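Local coordinates for putative uncharacterized protein (Archaeoglobus fulgidus, PDB 4KPP) that probably exchanges calcium ions for protons across the archaeal membrane, as a member of the sodium/calcium exchanger family, at residues Ser14-Pro19 against Val43-Phe48; Leu110-Gly115 against Ala321-Phe326. All coordinates share one frame; numbering follows the deposited sequence.

Contact 1. Residues Ser14-Pro19 against Val43-Phe48; sequences SSLTLP and VVSASF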
# COMPACT_ATOMS: atom_id res chain seq x y z
N SER A 14 1.56 4.53 -21.59
CA SER A 14 3.00 4.74 -21.62
C SER A 14 3.26 6.18 -22.03
O SER A 14 4.17 6.84 -21.51
CB SER A 14 3.68 3.78 -22.60
OG SER A 14 3.63 2.44 -22.14
N SER A 15 2.44 6.67 -22.95
CA SER A 15 2.58 8.03 -23.47
C SER A 15 2.26 9.08 -22.40
O SER A 15 2.65 10.23 -22.52
CB SER A 15 1.68 8.23 -24.69
OG SER A 15 2.14 9.29 -25.51
N LEU A 16 1.56 8.67 -21.35
CA LEU A 16 1.21 9.57 -20.25
C LEU A 16 2.42 9.99 -19.41
O LEU A 16 2.35 10.96 -18.66
CB LEU A 16 0.13 8.94 -19.36
CG LEU A 16 -1.26 8.73 -19.98
CD1 LEU A 16 -2.20 8.12 -18.95
CD2 LEU A 16 -1.82 10.03 -20.53
N THR A 17 3.51 9.24 -19.52
CA THR A 17 4.75 9.59 -18.83
C THR A 17 5.49 10.69 -19.59
O THR A 17 6.29 11.42 -19.02
CB THR A 17 5.72 8.39 -18.69
OG1 THR A 17 6.14 7.96 -19.99
CG2 THR A 17 5.05 7.23 -17.97
N LEU A 18 5.21 10.78 -20.89
CA LEU A 18 5.90 11.71 -21.78
C LEU A 18 5.85 13.20 -21.40
O LEU A 18 6.88 13.87 -21.49
CB LEU A 18 5.44 11.50 -23.23
CG LEU A 18 6.33 10.65 -24.16
CD1 LEU A 18 7.14 9.60 -23.40
CD2 LEU A 18 5.49 10.01 -25.26
N PRO A 19 4.68 13.71 -20.99
CA PRO A 19 4.66 15.15 -20.65
C PRO A 19 5.69 15.51 -19.59
O PRO A 19 6.34 16.56 -19.70
CB PRO A 19 3.24 15.36 -20.12
CG PRO A 19 2.42 14.34 -20.84
CD PRO A 19 3.32 13.14 -20.96
N VAL A 43 3.91 9.16 -12.55
CA VAL A 43 4.01 8.15 -11.49
C VAL A 43 2.87 7.14 -11.58
O VAL A 43 3.10 5.93 -11.59
CB VAL A 43 4.00 8.78 -10.08
CG1 VAL A 43 3.83 7.70 -9.02
CG2 VAL A 43 5.27 9.57 -9.83
N VAL A 44 1.65 7.65 -11.64
CA VAL A 44 0.46 6.80 -11.75
C VAL A 44 0.53 5.91 -12.99
O VAL A 44 0.23 4.72 -12.92
CB VAL A 44 -0.82 7.67 -11.78
CG1 VAL A 44 -2.03 6.83 -12.16
CG2 VAL A 44 -1.03 8.35 -10.44
N SER A 45 0.96 6.48 -14.11
CA SER A 45 1.08 5.75 -15.37
C SER A 45 2.10 4.61 -15.26
O SER A 45 1.81 3.47 -15.62
CB SER A 45 1.49 6.70 -16.50
OG SER A 45 0.63 7.82 -16.52
N ALA A 46 3.28 4.94 -14.75
CA ALA A 46 4.33 3.95 -14.56
C ALA A 46 3.88 2.83 -13.62
O ALA A 46 4.37 1.71 -13.71
CB ALA A 46 5.60 4.62 -14.04
N SER A 47 2.95 3.15 -12.72
CA SER A 47 2.43 2.17 -11.78
C SER A 47 1.61 1.07 -12.46
O SER A 47 1.71 -0.10 -12.10
CB SER A 47 1.61 2.84 -10.68
OG SER A 47 1.14 1.89 -9.75
N PHE A 48 0.79 1.45 -13.44
CA PHE A 48 0.02 0.47 -14.20
C PHE A 48 0.94 -0.40 -15.04
O PHE A 48 0.71 -1.61 -15.18
CB PHE A 48 -1.01 1.15 -15.11
CG PHE A 48 -2.17 1.77 -14.38
CD1 PHE A 48 -3.19 0.98 -13.88
CD2 PHE A 48 -2.25 3.14 -14.23
CE1 PHE A 48 -4.26 1.55 -13.21
CE2 PHE A 48 -3.32 3.72 -13.56
CZ PHE A 48 -4.33 2.92 -13.06
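The backbones come closest at L16 and S45, whose CA atoms are 6.2 Å apart, with 14-19 and 43-48 running in roughly opposite directions. S45 points into the notch between the side chains of L16 and T17. Its OG comes up against L16, 3.1 Å from CB of L16, a short carbon-to-oxygen contact and not a hydrogen bond. The CD1 methyl of L16 flanks the same oxygen at 3.7 Å from S45 OG; L16 as a residue lies on the surface, where it may face lipid. The polar end of S45 is turned back onto its own helix, where OG bonds to the carbonyl O of L41, so this hydroxyl does not depend on the other segment. T17 covers the serine's carbon, with CG2 3.9 Å from S45 CB. The threonine is fixed by its hydroxyl: chi1 of 64° sets OG1 over the preceding turn, 2.7 Å from the carbonyl O of S14, the hydroxyl approaching almost in line with the carbonyl bond (169°). S14 O also takes the N-H of T17. P19 follows with no N-H to give, and L18 N reaches only three residues back, to S15 O. Helix 202-221 also packs here, F215 and T219 on T17, A216 and I220 on A46. The arrangement is that of a helical hairpin: an N-terminal arm with a proline-associated break lies antiparallel on transmembrane helix 32-60.

Contact 2. Residues Leu110-Gly115 against Ala321-Phe326; sequences LLIGIG and AAQSLF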
# COMPACT_ATOMS: atom_id res chain seq x y z
N LEU A 110 -5.72 5.18 4.74
CA LEU A 110 -6.48 5.40 3.52
C LEU A 110 -6.80 4.07 2.85
O LEU A 110 -7.88 3.90 2.28
CB LEU A 110 -5.68 6.28 2.55
CG LEU A 110 -6.38 6.69 1.25
CD1 LEU A 110 -7.13 8.00 1.43
CD2 LEU A 110 -5.38 6.77 0.11
N LEU A 111 -5.86 3.15 2.92
CA LEU A 111 -6.00 1.84 2.29
C LEU A 111 -7.18 1.08 2.89
O LEU A 111 -7.97 0.48 2.17
CB LEU A 111 -4.72 1.03 2.48
CG LEU A 111 -4.24 0.07 1.40
CD1 LEU A 111 -3.51 -1.09 2.07
CD2 LEU A 111 -5.37 -0.44 0.49
N ILE A 112 -7.28 1.11 4.21
CA ILE A 112 -8.36 0.41 4.89
C ILE A 112 -9.63 1.25 4.90
O ILE A 112 -10.70 0.77 4.52
CB ILE A 112 -7.97 0.03 6.33
CG1 ILE A 112 -6.80 -0.95 6.30
CG2 ILE A 112 -9.16 -0.57 7.08
CD1 ILE A 112 -6.30 -1.35 7.66
N GLY A 113 -9.51 2.50 5.34
CA GLY A 113 -10.65 3.39 5.46
C GLY A 113 -11.37 3.66 4.15
O GLY A 113 -12.60 3.70 4.11
N ILE A 114 -10.60 3.84 3.08
CA ILE A 114 -11.17 4.10 1.77
C ILE A 114 -11.14 2.86 0.88
O ILE A 114 -12.19 2.39 0.44
CB ILE A 114 -10.44 5.26 1.06
CG1 ILE A 114 -10.64 6.57 1.84
CG2 ILE A 114 -10.91 5.41 -0.38
CD1 ILE A 114 -12.09 7.00 1.95
N GLY A 115 -9.95 2.32 0.64
CA GLY A 115 -9.77 1.18 -0.25
C GLY A 115 -10.62 -0.04 0.06
O GLY A 115 -11.42 -0.46 -0.77
N ALA A 321 -2.39 1.98 14.28
CA ALA A 321 -2.33 0.67 14.90
C ALA A 321 -3.72 0.26 15.41
O ALA A 321 -4.11 -0.90 15.30
CB ALA A 321 -1.34 0.67 16.04
N ALA A 322 -4.44 1.23 15.95
CA ALA A 322 -5.79 1.00 16.45
C ALA A 322 -6.73 0.59 15.33
O ALA A 322 -7.49 -0.37 15.47
CB ALA A 322 -6.32 2.24 17.16
N GLN A 323 -6.67 1.32 14.21
CA GLN A 323 -7.47 0.98 13.04
C GLN A 323 -7.11 -0.40 12.52
O GLN A 323 -7.97 -1.14 12.03
CB GLN A 323 -7.26 2.01 11.93
CG GLN A 323 -8.15 1.78 10.71
CD GLN A 323 -7.62 2.44 9.46
OE1 GLN A 323 -6.41 2.48 9.23
NE2 GLN A 323 -8.52 2.96 8.63
N SER A 324 -5.83 -0.76 12.63
CA SER A 324 -5.34 -2.03 12.12
C SER A 324 -5.78 -3.20 12.99
O SER A 324 -6.00 -4.30 12.50
CB SER A 324 -3.82 -2.00 11.99
OG SER A 324 -3.40 -0.94 11.15
N LEU A 325 -5.90 -2.95 14.29
CA LEU A 325 -6.43 -3.94 15.22
C LEU A 325 -7.88 -4.25 14.85
O LEU A 325 -8.28 -5.41 14.75
CB LEU A 325 -6.38 -3.41 16.65
CG LEU A 325 -5.97 -4.38 17.76
CD1 LEU A 325 -6.61 -3.97 19.09
CD2 LEU A 325 -6.30 -5.82 17.40
N PHE A 326 -8.65 -3.19 14.63
CA PHE A 326 -10.04 -3.31 14.24
C PHE A 326 -10.18 -4.01 12.88
O PHE A 326 -11.12 -4.77 12.66
CB PHE A 326 -10.69 -1.93 14.20
CG PHE A 326 -12.16 -1.96 13.92
CD1 PHE A 326 -13.03 -2.65 14.75
CD2 PHE A 326 -12.68 -1.28 12.82
CE1 PHE A 326 -14.39 -2.68 14.49
CE2 PHE A 326 -14.03 -1.30 12.56
CZ PHE A 326 -14.89 -2.00 13.39
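I112 and G113 meet a single long side chain, Q323, reaching over from helix 311-331. The turn they belong to begins at L110, whose carbonyl O accepts both I114 N at 2.8 Å and G115 N at 3.1 Å, the sign of a wider pi-type turn over 111-115. L111 looks elsewhere, onto helix 271-285 and onto E255 and E258 of helix 242-267. I112 packs against one face of the glutamine amide, CB and CG2 toward the nitrogen end and CD1 over the oxygen end, the two side chains sliding past each other in opposite directions. Its CB is 3.8 Å from Q323 NE2 and its CG2 3.9 Å from the same nitrogen, whereas the outer methyl CD1 is 4.1 Å from Q323 OE1. K282 and L344 also touch this isoleucine. At G113 the amide arrives directly at the backbone: G113 N is 3.5 Å from Q323 NE2, two donors side by side without a bond. What NE2 does bind is the carbonyl O of R109, one residue before the segment. Q323 gets there because CG is anti to its backbone N (chi1 -175°) and the chain stays extended beyond it. Putting a leucine at Q323 would probably leave the R109 carbonyl without this donor and I112 without the flat amide against it. Further along, I114 turns to F345 and F348 of helix 338-353. The contact is a buried polar bridge between transmembrane helices, one from each of the two sodium/calcium exchanger regions in this chain, as expected of a fold built from two related halves.

In the fold
Contact 1 closes before contact 2 opens along the chain, and the two lie on opposite sides of its centre, their own centres 29 Å apart and their nearest atoms about 12 Å apart. Contact 1 is peripheral and local, where the N-terminal arm packs on the next long helix; the T17 side chain is about 9 Å from a bound oleic acid. Contact 2 is more central and joins residues over 200 positions apart. It is also nearer the bound calcium ion, held by I330, D333, K335 and E340: the I112 side chain is about 7 Å from that of I330 and about 12 Å from the ion. Helix 242-267 packs beside residues of both contacts.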